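Side-chain contacts in arylamine n-acetyltransferase NAT (Mycobacterium tuberculosis, PDB 4BGF), which catalyses the transfer of an acetyl group, with acetyl-CoA as the usual donor, to the amino nitrogen of arylamine substrates: residues 62-67 against 257-262; 219-224 against 251-256; 67-72 against 194-199. All blocks are in the same frame, centred on the assembly; numbering follows the deposited sequence.

The three contacts illustrate how loops and helix ends can tie an enzyme together. Contacts 1 and 2 are centred 13 Å apart and adjoin: Arg-65 O lies 3.0 Å from Asn-256 N, probably a hydrogen bond, with a second probable one from Asn-256 ND2 to Arg-64 O. Along the chain, both contact 2 and contact 3 are nested inside the loop that contact 1 closes. Contact 3 shares Gly-67 with contact 1, 16 Å between centres, and continues to Cys-70, which with His-110 and Asp-127 has the geometry of the Cys-His-Asp triad expected in this family. Contacts 2 and 3 approach to about 5 Å between nearest atoms without touching.

Contact 1 of 3, residues 62-67 against 257-262; sequences VLRRRG and VADIGE
Arg-64 and Arg-66 converge on the carboxylate of Asp-259, each side chain crossing the aspartate at about a right angle. Arg-64 comes side-on and uses two nitrogens: NE donates to OD1 of Asp-259 at 3.0 Å, and NH2 of Arg-64 to OD2 at 3.1 Å. Of the two bonds, the second is the more regular, lying in the guanidinium plane and using the syn lone pair of OD2, whereas OD1 sits tilted from that plane. The two flat groups are not coplanar; their planes are 37° apart. A bend at the third torsion (chi3 64°) turns the guanidinium of Arg-64 onto the carboxylate; nearer the backbone, Arg-64 CG already lies 3.4 Å from Asp-259 OD1. Arg-66 takes the same OD2 from another direction, nearly along the C-O bond, with its NH1 3.3 Å away and the oxygen in the guanidinium plane. Asp-259 reaches both arginines with its CG anti to the backbone N (chi1 172°). Ile-260 lies over one face of the Arg-66 guanidinium, its CG1 3.6 Å from NH1. Glu-39 claims NE of Arg-66, and Asp-42 NH2. The two arginines would be expected to favour the ionised form of Asp-259, while the three acids around buried Arg-66 balance its charge and fix its guanidinium's rotation, pinning the turn after helix 54-63 to the loop before helix 263-270.

Contact 2 of 3, residues 219-224 against 251-256; sequences WNLSGR and ERFGIN
Trp-219, on the antiparallel strand 217-222, faces Phe-253 in the loop beyond helix 242-251, with 8.4 Å between their CA atoms, too wide for backbone pairing and spanned by the phenyl ring. That ring reaches the strand with its outer end, between the two residues whose CB atoms point toward the loop. On one flank, CE1 of Phe-253 is 4.1 Å from CB of Trp-219, so it is the root of the tryptophan side chain, not the indole, that makes the contact. On the other, CB of Leu-221 is 3.8 Å from Phe-253 CZ and equally near to CE2, approaching obliquely. Between them the carbonyl oxygen of Trp-219 lies in the ring plane at its edge, 3.9 Å from CE1. Phe-253 gets there because its CG is anti to its own carbonyl carbon (chi1 -69°), which swings the ring out from the loop. Ala-210 and Val-212 of the neighbouring strand and Thr-248 of the helix also touch the ring, while Val-245 packs on Leu-221. A helix and its trailing loop packed on one face of an antiparallel sheet in this way fit the C-terminal alpha/beta domain of arylamine N-acetyltransferases.

Contact 3 of 3, residues 67-72 against 194-199; sequences GGYCFE and WYASTH
Tyr-69 drives the end of its ring into helix 186-198, where Ala-196 and Ser-197 receive it, and all three residues are buried. The closest approach is from Tyr-69 OH to the CB of Ala-196, 3.2 Å, and the CB of Ser-197 stands 3.4 Å from the same oxygen. Beside the hydroxyl, CE2 of Tyr-69 packs 3.7 Å from Ala-196 CB, so the methyl group lies obliquely against the ring's corner. The ring is sent across by an uncommon first torsion, with CG between the backbone N and the carbonyl carbon (chi1 75°).

Away from this point the contact thins out. Phe-71 heads toward the helix but comes no nearer than 4.5 Å to residues 194-199, packing instead on Leu-189 and Ala-192 one to two turns earlier. Trp-194 and Tyr-195 are exposed, and the CB of Trp-194 points away from residues 67-72.

Polar atoms in the tight part are provided for: Tyr-69 OH bonds to Ser-193 OG, and Ser-197 OG to both Ser-193 O and Val-49 N. The carboxylate of Glu-72, three residues on, accepts the N-H of Tyr-69, the residue just before helix 70-83 (Tyr-69 N to Glu-72 OE1, 2.9 Å), with Lys-60 holding the other oxygen of that glutamate. Tyr-69 is thus gripped at its backbone and its hydroxyl, which anchors the helix start that carries Cys-70, the probable nucleophile.

Contact 1 of 3, residues 62-67 against 257-262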
ATOM      1  N   VAL A  62       7.736 -11.375  -3.099  1.00 29.01           N
ATOM      2  CA  VAL A  62       9.196 -11.451  -3.237  1.00 33.56           C
ATOM      3  C   VAL A  62       9.637 -12.411  -4.316  1.00 25.99           C
ATOM      4  O   VAL A  62      10.287 -11.995  -5.251  1.00 30.99           O
ATOM      5  CB  VAL A  62       9.929 -11.774  -1.930  1.00 35.88           C
ATOM      6  CG1 VAL A  62      11.437 -11.725  -2.169  1.00 34.67           C
ATOM      7  CG2 VAL A  62       9.527 -10.773  -0.857  1.00 34.75           C
ATOM      8  N   LEU A  63       9.317 -13.689  -4.176  1.00 33.26           N
ATOM      9  CA  LEU A  63       9.808 -14.646  -5.126  1.00 33.48           C
ATOM     10  C   LEU A  63       9.214 -14.355  -6.475  1.00 31.42           C
ATOM     11  O   LEU A  63       9.934 -14.269  -7.468  1.00 32.61           O
ATOM     12  CB  LEU A  63       9.471 -16.069  -4.718  1.00 38.26           C
ATOM     13  CG  LEU A  63       9.855 -17.131  -5.761  1.00 47.23           C
ATOM     14  CD1 LEU A  63      11.377 -17.206  -5.938  1.00 54.74           C
ATOM     15  CD2 LEU A  63       9.288 -18.496  -5.413  1.00 49.20           C
ATOM     16  N   ARG A  64       7.893 -14.201  -6.508  1.00 28.14           N
ATOM     17  CA  ARG A  64       7.189 -14.208  -7.765  1.00 27.11           C
ATOM     18  C   ARG A  64       7.244 -12.872  -8.469  1.00 31.61           C
ATOM     19  O   ARG A  64       6.761 -12.754  -9.588  1.00 34.51           O
ATOM     20  CB  ARG A  64       5.752 -14.662  -7.582  1.00 26.03           C
ATOM     21  CG  ARG A  64       5.586 -16.180  -7.595  1.00 27.56           C
ATOM     22  CD  ARG A  64       4.351 -16.629  -6.853  1.00 26.45           C
ATOM     23  NE  ARG A  64       3.121 -16.155  -7.465  1.00 33.23           N
ATOM     24  CZ  ARG A  64       1.948 -16.120  -6.849  1.00 31.99           C
ATOM     25  NH1 ARG A  64       1.867 -16.522  -5.589  1.00 35.14           N
ATOM     26  NH2 ARG A  64       0.869 -15.676  -7.483  1.00 23.48           N
ATOM     27  N   ARG A  65       7.851 -11.888  -7.813  1.00 30.56           N
ATOM     28  CA  ARG A  65       7.958 -10.524  -8.334  1.00 30.04           C
ATOM     29  C   ARG A  65       6.607  -9.884  -8.680  1.00 28.50           C
ATOM     30  O   ARG A  65       6.453  -9.260  -9.727  1.00 28.16           O
ATOM     31  CB  ARG A  65       8.916 -10.483  -9.531  1.00 36.42           C
ATOM     32  CG  ARG A  65      10.378 -10.844  -9.167  1.00 37.46           C
ATOM     33  CD  ARG A  65      11.258 -11.012 -10.411  1.00 42.45           C
ATOM     34  NE  ARG A  65      11.655  -9.715 -10.978  1.00 46.65           N
ATOM     35  CZ  ARG A  65      12.836  -9.457 -11.552  1.00 50.21           C
ATOM     36  NH1 ARG A  65      13.771 -10.397 -11.667  1.00 51.92           N
ATOM     37  NH2 ARG A  65      13.092  -8.247 -12.021  1.00 55.09           N
ATOM     38  N   ARG A  66       5.646 -10.033  -7.767  1.00 29.48           N
ATOM     39  CA  ARG A  66       4.317  -9.465  -7.908  1.00 25.54           C
ATOM     40  C   ARG A  66       4.180  -8.339  -6.926  1.00 19.56           C
ATOM     41  O   ARG A  66       5.016  -8.177  -6.043  1.00 25.46           O
ATOM     42  CB  ARG A  66       3.249 -10.508  -7.604  1.00 23.45           C
ATOM     43  CG  ARG A  66       3.048 -11.538  -8.677  1.00 21.99           C
ATOM     44  CD  ARG A  66       2.223 -10.996  -9.831  1.00 22.07           C
ATOM     45  NE  ARG A  66       0.908 -10.506  -9.432  1.00 26.19           N
ATOM     46  CZ  ARG A  66      -0.188 -11.251  -9.292  1.00 23.90           C
ATOM     47  NH1 ARG A  66      -0.187 -12.556  -9.505  1.00 22.85           N
ATOM     48  NH2 ARG A  66      -1.306 -10.666  -8.931  1.00 20.70           N
ATOM     49  N   GLY A  67       3.134  -7.540  -7.097  1.00 23.11           N
ATOM     50  CA  GLY A  67       2.719  -6.605  -6.065  1.00 17.41           C
ATOM     51  C   GLY A  67       1.592  -7.204  -5.255  1.00 16.50           C
ATOM     52  O   GLY A  67       1.417  -8.401  -5.248  1.00 26.80           O
ATOM     53  N   VAL A 257       3.884  -9.968 -14.874  1.00 40.70           N
ATOM     54  CA  VAL A 257       2.628 -10.377 -15.464  1.00 40.57           C
ATOM     55  C   VAL A 257       2.652 -11.777 -16.051  1.00 29.78           C
ATOM     56  O   VAL A 257       1.608 -12.329 -16.361  1.00 30.76           O
ATOM     57  CB  VAL A 257       2.215  -9.401 -16.556  1.00 39.35           C
ATOM     58  CG1 VAL A 257       1.775  -8.088 -15.922  1.00 39.10           C
ATOM     59  CG2 VAL A 257       3.337  -9.216 -17.572  1.00 30.49           C
ATOM     60  N   ALA A 258       3.828 -12.355 -16.218  1.00 31.28           N
ATOM     61  CA  ALA A 258       3.909 -13.714 -16.721  1.00 33.28           C
ATOM     62  C   ALA A 258       3.509 -14.692 -15.623  1.00 48.67           C
ATOM     63  O   ALA A 258       3.168 -15.838 -15.888  1.00 48.29           O
ATOM     64  CB  ALA A 258       5.283 -14.002 -17.177  1.00 35.70           C
ATOM     65  N   ASP A 259       3.555 -14.244 -14.378  1.00 47.46           N
ATOM     66  CA  ASP A 259       3.127 -15.089 -13.272  1.00 44.70           C
ATOM     67  C   ASP A 259       1.614 -15.274 -13.234  1.00 41.34           C
ATOM     68  O   ASP A 259       1.112 -16.107 -12.492  1.00 38.05           O
ATOM     69  CB  ASP A 259       3.637 -14.536 -11.949  1.00 41.16           C
ATOM     70  CG  ASP A 259       3.079 -15.261 -10.777  1.00 27.28           C
ATOM     71  OD1 ASP A 259       3.637 -16.296 -10.412  1.00 29.51           O
ATOM     72  OD2 ASP A 259       2.076 -14.806 -10.229  1.00 28.54           O
ATOM     73  N   ILE A 260       0.909 -14.501 -14.052  1.00 28.75           N
ATOM     74  CA  ILE A 260      -0.535 -14.609 -14.226  1.00 28.42           C
ATOM     75  C   ILE A 260      -0.865 -15.390 -15.514  1.00 43.07           C
ATOM     76  O   ILE A 260      -1.873 -15.143 -16.159  1.00 45.99           O
ATOM     77  CB  ILE A 260      -1.176 -13.208 -14.257  1.00 36.29           C
ATOM     78  CG1 ILE A 260      -0.662 -12.344 -13.100  1.00 35.96           C
ATOM     79  CG2 ILE A 260      -2.667 -13.315 -14.092  1.00 37.57           C
ATOM     80  CD1 ILE A 260      -0.894 -10.850 -13.263  1.00 24.02           C
ATOM     81  N   GLY A 261       0.006 -16.308 -15.920  1.00 46.14           N
ATOM     82  CA  GLY A 261      -0.194 -17.015 -17.184  1.00 48.05           C
ATOM     83  C   GLY A 261       0.334 -16.235 -18.382  1.00 48.43           C
ATOM     84  O   GLY A 261       0.904 -15.170 -18.206  1.00 45.51           O
ATOM     85  N   GLU A 262       0.153 -16.761 -19.594  1.00 55.53           N
ATOM     86  CA  GLU A 262       0.675 -16.112 -20.799  1.00 60.19           C
ATOM     87  C   GLU A 262       0.173 -14.674 -20.887  1.00 60.37           C
ATOM     88  O   GLU A 262      -1.024 -14.423 -20.754  1.00 58.96           O
ATOM     89  CB  GLU A 262       0.268 -16.885 -22.056  1.00 63.47           C
TER

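Contact 2 of 3, residues 219-224 against 251-256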
ATOM      1  N   TRP A 219       2.902   7.415  -9.128  1.00 36.61           N
ATOM      2  CA  TRP A 219       2.189   6.786 -10.263  1.00 32.42           C
ATOM      3  C   TRP A 219       0.937   5.999  -9.890  1.00 25.81           C
ATOM      4  O   TRP A 219       0.971   5.143  -9.017  1.00 26.36           O
ATOM      5  CB  TRP A 219       3.100   5.830 -11.008  1.00 25.85           C
ATOM      6  CG  TRP A 219       4.272   6.493 -11.621  1.00 25.93           C
ATOM      7  CD1 TRP A 219       5.351   7.002 -10.979  1.00 26.46           C
ATOM      8  CD2 TRP A 219       4.502   6.687 -13.009  1.00 30.79           C
ATOM      9  NE1 TRP A 219       6.238   7.500 -11.873  1.00 33.31           N
ATOM     10  CE2 TRP A 219       5.737   7.329 -13.135  1.00 35.65           C
ATOM     11  CE3 TRP A 219       3.773   6.382 -14.159  1.00 28.04           C
ATOM     12  CZ2 TRP A 219       6.266   7.671 -14.361  0.95 40.83           C
ATOM     13  CZ3 TRP A 219       4.280   6.719 -15.357  1.00 29.91           C
ATOM     14  CH2 TRP A 219       5.518   7.360 -15.466  1.00 43.04           C
ATOM     15  N   ASN A 220      -0.163   6.309 -10.573  1.00 31.42           N
ATOM     16  CA  ASN A 220      -1.469   5.681 -10.351  1.00 28.27           C
ATOM     17  C   ASN A 220      -2.052   5.195 -11.654  1.00 22.94           C
ATOM     18  O   ASN A 220      -1.989   5.905 -12.637  1.00 32.83           O
ATOM     19  CB  ASN A 220      -2.430   6.698  -9.748  1.00 30.86           C
ATOM     20  CG  ASN A 220      -1.813   7.469  -8.583  1.00 43.22           C
ATOM     21  OD1 ASN A 220      -0.714   8.023  -8.700  1.00 43.61           O
ATOM     22  ND2 ASN A 220      -2.516   7.495  -7.442  1.00 48.43           N
ATOM     23  N   LEU A 221      -2.590   3.984 -11.673  1.00 22.41           N
ATOM     24  CA  LEU A 221      -3.366   3.487 -12.804  1.00 25.94           C
ATOM     25  C   LEU A 221      -4.726   3.045 -12.285  1.00 22.17           C
ATOM     26  O   LEU A 221      -4.817   2.338 -11.297  1.00 23.47           O
ATOM     27  CB  LEU A 221      -2.660   2.330 -13.498  1.00 26.78           C
ATOM     28  CG  LEU A 221      -3.365   1.717 -14.719  1.00 28.80           C
ATOM     29  CD1 LEU A 221      -3.191   2.550 -15.939  1.00 27.03           C
ATOM     30  CD2 LEU A 221      -2.873   0.304 -15.009  1.00 29.75           C
ATOM     31  N   SER A 222      -5.782   3.499 -12.950  1.00 33.41           N
ATOM     32  CA  SER A 222      -7.150   3.140 -12.597  1.00 30.79           C
ATOM     33  C   SER A 222      -7.887   2.736 -13.859  1.00 30.20           C
ATOM     34  O   SER A 222      -8.346   3.581 -14.623  1.00 26.03           O
ATOM     35  CB  SER A 222      -7.850   4.311 -11.924  1.00 33.53           C
ATOM     36  OG  SER A 222      -9.049   3.882 -11.337  1.00 40.57           O
ATOM     37  N   GLY A 223      -7.946   1.438 -14.091  1.00 24.04           N
ATOM     38  CA  GLY A 223      -8.410   0.906 -15.346  1.00 25.43           C
ATOM     39  C   GLY A 223      -7.392   1.196 -16.425  1.00 32.69           C
ATOM     40  O   GLY A 223      -6.259   0.777 -16.308  1.00 28.37           O
ATOM     41  N   ARG A 224      -7.792   1.904 -17.484  1.00 34.74           N
ATOM     42  CA  ARG A 224      -6.878   2.242 -18.579  1.00 35.33           C
ATOM     43  C   ARG A 224      -6.299   3.668 -18.468  1.00 34.75           C
ATOM     44  O   ARG A 224      -5.617   4.164 -19.362  1.00 31.59           O
ATOM     45  CB  ARG A 224      -7.622   2.066 -19.912  1.00 39.95           C
ATOM     46  CG  ARG A 224      -8.476   3.230 -20.350  1.00 43.37           C
ATOM     47  CD  ARG A 224      -8.937   2.960 -21.736  1.00 48.64           C
ATOM     48  NE  ARG A 224      -9.968   3.931 -22.176  1.00 51.68           N
ATOM     49  CZ  ARG A 224     -10.292   4.219 -23.440  1.00 60.64           C
ATOM     50  NH1 ARG A 224      -9.650   3.583 -24.429  1.00 61.13           N
ATOM     51  NH2 ARG A 224     -11.240   5.155 -23.658  1.00 65.62           N
ATOM     52  N   GLU A 251       6.050  -2.829 -17.580  1.00 39.50           N
ATOM     53  CA  GLU A 251       7.137  -1.905 -17.894  1.00 40.15           C
ATOM     54  C   GLU A 251       7.260  -0.711 -16.931  1.00 39.39           C
ATOM     55  O   GLU A 251       8.368  -0.273 -16.628  1.00 40.99           O
ATOM     56  CB  GLU A 251       6.911  -1.406 -19.330  1.00 43.76           C
ATOM     57  CG  GLU A 251       7.979  -0.508 -19.891  1.00 54.70           C
ATOM     58  CD  GLU A 251       7.711  -0.102 -21.332  1.00 57.75           C
ATOM     59  OE1 GLU A 251       6.635  -0.467 -21.855  1.00 58.84           O
ATOM     60  OE2 GLU A 251       8.576   0.579 -21.929  1.00 39.26           O
ATOM     61  N   ARG A 252       6.133  -0.178 -16.467  1.00 34.57           N
ATOM     62  CA  ARG A 252       6.121   1.015 -15.624  1.00 32.58           C
ATOM     63  C   ARG A 252       5.699   0.717 -14.191  1.00 30.86           C
ATOM     64  O   ARG A 252       5.958   1.520 -13.303  1.00 33.08           O
ATOM     65  CB  ARG A 252       5.227   2.105 -16.221  1.00 28.78           C
ATOM     66  N   PHE A 253       5.060  -0.425 -13.948  1.00 26.84           N
ATOM     67  CA  PHE A 253       4.809  -0.844 -12.577  1.00 25.66           C
ATOM     68  C   PHE A 253       5.651  -2.039 -12.202  1.00 23.75           C
ATOM     69  O   PHE A 253       5.703  -2.402 -11.042  1.00 22.68           O
ATOM     70  CB  PHE A 253       3.327  -1.110 -12.300  1.00 24.68           C
ATOM     71  CG  PHE A 253       2.484   0.120 -12.310  1.00 25.56           C
ATOM     72  CD1 PHE A 253       2.333   0.885 -11.180  1.00 23.51           C
ATOM     73  CD2 PHE A 253       1.818   0.496 -13.446  1.00 28.04           C
ATOM     74  CE1 PHE A 253       1.554   1.985 -11.195  1.00 21.40           C
ATOM     75  CE2 PHE A 253       1.045   1.608 -13.460  1.00 30.34           C
ATOM     76  CZ  PHE A 253       0.910   2.353 -12.321  1.00 29.04           C
ATOM     77  N   GLY A 254       6.307  -2.651 -13.175  1.00 35.50           N
ATOM     78  CA  GLY A 254       7.295  -3.678 -12.876  1.00 38.30           C
ATOM     79  C   GLY A 254       6.724  -5.026 -12.472  1.00 35.02           C
ATOM     80  O   GLY A 254       7.439  -5.887 -11.957  1.00 40.08           O
ATOM     81  N   ILE A 255       5.433  -5.210 -12.704  1.00 28.96           N
ATOM     82  CA  ILE A 255       4.729  -6.414 -12.289  1.00 26.17           C
ATOM     83  C   ILE A 255       5.126  -7.601 -13.165  1.00 26.96           C
ATOM     84  O   ILE A 255       5.100  -7.520 -14.386  1.00 26.77           O
ATOM     85  CB  ILE A 255       3.180  -6.167 -12.347  1.00 28.02           C
ATOM     86  CG1 ILE A 255       2.800  -5.050 -11.376  1.00 25.18           C
ATOM     87  CG2 ILE A 255       2.395  -7.409 -11.983  1.00 26.82           C
ATOM     88  CD1 ILE A 255       1.412  -4.511 -11.521  1.00 20.59           C
ATOM     89  N   ASN A 256       5.479  -8.718 -12.547  1.00 31.79           N
ATOM     90  CA  ASN A 256       5.705  -9.939 -13.308  1.00 34.75           C
ATOM     91  C   ASN A 256       4.373 -10.536 -13.789  1.00 36.63           C
ATOM     92  O   ASN A 256       3.803 -11.448 -13.206  1.00 26.83           O
ATOM     93  CB  ASN A 256       6.499 -10.931 -12.478  1.00 32.01           C
ATOM     94  CG  ASN A 256       7.114 -11.998 -13.303  1.00 35.99           C
ATOM     95  OD1 ASN A 256       7.277 -11.851 -14.505  1.00 37.31           O
ATOM     96  ND2 ASN A 256       7.522 -13.064 -12.656  1.00 41.97           N
TER

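Contact 3 of 3, residues 67-72 against 194-199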
ATOM      1  N   GLY A  67       3.134  -7.540  -7.097  1.00 23.11           N
ATOM      2  CA  GLY A  67       2.719  -6.605  -6.065  1.00 17.41           C
ATOM      3  C   GLY A  67       1.592  -7.204  -5.255  1.00 16.50           C
ATOM      4  O   GLY A  67       1.417  -8.401  -5.248  1.00 26.80           O
ATOM      5  N   GLY A  68       0.824  -6.355  -4.592  1.00 15.56           N
ATOM      6  CA  GLY A  68      -0.281  -6.773  -3.772  1.00 14.84           C
ATOM      7  C   GLY A  68      -0.973  -5.525  -3.278  1.00 19.44           C
ATOM      8  O   GLY A  68      -0.472  -4.452  -3.540  1.00 21.31           O
ATOM      9  N   TYR A  69      -2.106  -5.664  -2.584  1.00 24.71           N
ATOM     10  CA  TYR A  69      -2.803  -4.543  -1.965  1.00 13.25           C
ATOM     11  C   TYR A  69      -2.490  -4.396  -0.433  1.00 17.50           C
ATOM     12  O   TYR A  69      -1.499  -4.926   0.031  1.00 19.94           O
ATOM     13  CB  TYR A  69      -4.306  -4.572  -2.330  1.00 15.24           C
ATOM     14  CG  TYR A  69      -5.284  -5.587  -1.683  1.00 18.52           C
ATOM     15  CD1 TYR A  69      -4.896  -6.518  -0.729  1.00 24.01           C
ATOM     16  CD2 TYR A  69      -6.635  -5.558  -2.032  1.00 16.51           C
ATOM     17  CE1 TYR A  69      -5.842  -7.417  -0.153  1.00 24.06           C
ATOM     18  CE2 TYR A  69      -7.562  -6.428  -1.483  1.00 20.03           C
ATOM     19  CZ  TYR A  69      -7.170  -7.349  -0.540  1.00 23.76           C
ATOM     20  OH  TYR A  69      -8.122  -8.196  -0.009  1.00 23.19           O
ATOM     21  N   CYS A  70      -3.293  -3.653   0.331  1.00 15.55           N
ATOM     22  CA  CYS A  70      -2.890  -3.252   1.698  1.00 21.10           C
ATOM     23  C   CYS A  70      -2.528  -4.372   2.700  1.00 17.27           C
ATOM     24  O   CYS A  70      -1.635  -4.213   3.487  1.00 17.90           O
ATOM     25  CB  CYS A  70      -3.914  -2.285   2.322  1.00 21.26           C
ATOM     26  SG  CYS A  70      -5.535  -2.916   2.816  1.00 23.09           S
ATOM     27  N   PHE A  71      -3.205  -5.499   2.644  1.00 18.15           N
ATOM     28  CA  PHE A  71      -3.001  -6.575   3.614  1.00 19.42           C
ATOM     29  C   PHE A  71      -1.762  -7.355   3.291  1.00 18.62           C
ATOM     30  O   PHE A  71      -1.151  -7.962   4.150  1.00 18.16           O
ATOM     31  CB  PHE A  71      -4.194  -7.535   3.620  1.00 23.48           C
ATOM     32  CG  PHE A  71      -5.442  -6.938   4.155  1.00 12.61           C
ATOM     33  CD1 PHE A  71      -5.650  -6.850   5.509  1.00 12.77           C
ATOM     34  CD2 PHE A  71      -6.407  -6.471   3.303  1.00 12.62           C
ATOM     35  CE1 PHE A  71      -6.814  -6.315   6.016  1.00 12.96           C
ATOM     36  CE2 PHE A  71      -7.551  -5.919   3.803  1.00 16.37           C
ATOM     37  CZ  PHE A  71      -7.748  -5.851   5.187  1.00 13.01           C
ATOM     38  N   GLU A  72      -1.418  -7.339   2.014  1.00 18.40           N
ATOM     39  CA  GLU A  72      -0.233  -7.995   1.517  1.00 21.64           C
ATOM     40  C   GLU A  72       1.012  -7.127   1.726  1.00 20.03           C
ATOM     41  O   GLU A  72       2.080  -7.625   2.100  1.00 20.89           O
ATOM     42  CB  GLU A  72      -0.431  -8.334   0.034  1.00 22.64           C
ATOM     43  CG  GLU A  72      -1.668  -9.210  -0.236  1.00 15.78           C
ATOM     44  CD  GLU A  72      -1.951  -9.435  -1.721  1.00 14.47           C
ATOM     45  OE1 GLU A  72      -2.537  -8.545  -2.356  1.00 16.48           O
ATOM     46  OE2 GLU A  72      -1.574 -10.494  -2.256  1.00 20.68           O
ATOM     47  N   TRP A 194     -10.822 -10.923   2.987  1.00 18.66           N
ATOM     48  CA  TRP A 194     -11.733 -11.805   2.282  1.00 21.52           C
ATOM     49  C   TRP A 194     -12.861 -11.004   1.673  1.00 20.39           C
ATOM     50  O   TRP A 194     -13.271 -11.253   0.558  1.00 25.39           O
ATOM     51  CB  TRP A 194     -12.302 -12.889   3.231  1.00 25.21           C
ATOM     52  CG  TRP A 194     -13.298 -13.812   2.580  1.00 26.65           C
ATOM     53  CD1 TRP A 194     -14.664 -13.777   2.693  1.00 19.29           C
ATOM     54  CD2 TRP A 194     -12.997 -14.904   1.701  1.00 27.84           C
ATOM     55  NE1 TRP A 194     -15.225 -14.776   1.943  1.00 20.53           N
ATOM     56  CE2 TRP A 194     -14.233 -15.485   1.322  1.00 28.99           C
ATOM     57  CE3 TRP A 194     -11.801 -15.448   1.198  1.00 23.56           C
ATOM     58  CZ2 TRP A 194     -14.307 -16.575   0.461  1.00 21.66           C
ATOM     59  CZ3 TRP A 194     -11.871 -16.516   0.345  1.00 20.16           C
ATOM     60  CH2 TRP A 194     -13.115 -17.080  -0.018  1.00 23.47           C
ATOM     61  N   TYR A 195     -13.391 -10.064   2.429  1.00 20.97           N
ATOM     62  CA  TYR A 195     -14.425  -9.178   1.916  1.00 20.63           C
ATOM     63  C   TYR A 195     -13.845  -8.314   0.787  1.00 22.86           C
ATOM     64  O   TYR A 195     -14.428  -8.232  -0.293  1.00 22.29           O
ATOM     65  CB  TYR A 195     -14.934  -8.295   3.042  1.00 20.66           C
ATOM     66  CG  TYR A 195     -16.158  -7.513   2.708  1.00 19.73           C
ATOM     67  CD1 TYR A 195     -16.068  -6.263   2.118  1.00 19.46           C
ATOM     68  CD2 TYR A 195     -17.414  -8.020   3.000  1.00 23.19           C
ATOM     69  CE1 TYR A 195     -17.204  -5.541   1.810  1.00 19.22           C
ATOM     70  CE2 TYR A 195     -18.563  -7.314   2.707  1.00 23.81           C
ATOM     71  CZ  TYR A 195     -18.453  -6.070   2.100  1.00 25.89           C
ATOM     72  OH  TYR A 195     -19.615  -5.376   1.822  1.00 26.65           O
ATOM     73  N   ALA A 196     -12.683  -7.691   1.030  1.00 23.29           N
ATOM     74  CA  ALA A 196     -12.012  -6.852   0.027  1.00 21.70           C
ATOM     75  C   ALA A 196     -11.758  -7.548  -1.319  1.00 24.24           C
ATOM     76  O   ALA A 196     -11.868  -6.939  -2.369  1.00 23.83           O
ATOM     77  CB  ALA A 196     -10.675  -6.307   0.587  1.00 14.25           C
ATOM     78  N   SER A 197     -11.383  -8.821  -1.283  1.00 28.23           N
ATOM     79  CA  SER A 197     -10.968  -9.530  -2.488  1.00 24.46           C
ATOM     80  C   SER A 197     -11.999 -10.528  -3.029  1.00 18.71           C
ATOM     81  O   SER A 197     -11.680 -11.275  -3.939  1.00 18.67           O
ATOM     82  CB  SER A 197      -9.644 -10.243  -2.223  1.00 15.60           C
ATOM     83  OG  SER A 197      -9.803 -11.193  -1.202  1.00 22.94           O
ATOM     84  N   THR A 198     -13.192 -10.575  -2.434  1.00 17.74           N
ATOM     85  CA  THR A 198     -14.277 -11.436  -2.916  1.00 19.14           C
ATOM     86  C   THR A 198     -15.679 -10.782  -3.059  1.00 21.30           C
ATOM     87  O   THR A 198     -16.457 -11.226  -3.895  1.00 21.38           O
ATOM     88  CB  THR A 198     -14.462 -12.773  -2.086  1.00 23.43           C
ATOM     89  OG1 THR A 198     -14.881 -12.507  -0.749  1.00 19.36           O
ATOM     90  CG2 THR A 198     -13.204 -13.580  -2.034  1.00 26.32           C
ATOM     91  N   HIS A 199     -16.021  -9.759  -2.279  1.00 20.17           N
ATOM     92  CA  HIS A 199     -17.371  -9.223  -2.393  1.00 20.84           C
ATOM     93  C   HIS A 199     -17.543  -8.481  -3.728  1.00 23.88           C
ATOM     94  O   HIS A 199     -16.695  -7.678  -4.087  1.00 28.18           O
ATOM     95  CB  HIS A 199     -17.734  -8.311  -1.231  1.00 20.59           C
ATOM     96  CG  HIS A 199     -19.190  -7.923  -1.199  1.00 22.18           C
ATOM     97  ND1 HIS A 199     -19.609  -6.689  -1.656  1.00 23.55           N
ATOM     98  CD2 HIS A 199     -20.309  -8.558  -0.784  1.00 23.54           C
ATOM     99  CE1 HIS A 199     -20.908  -6.597  -1.520  1.00 24.39           C
ATOM    100  NE2 HIS A 199     -21.374  -7.705  -0.991  1.00 24.91           N
TER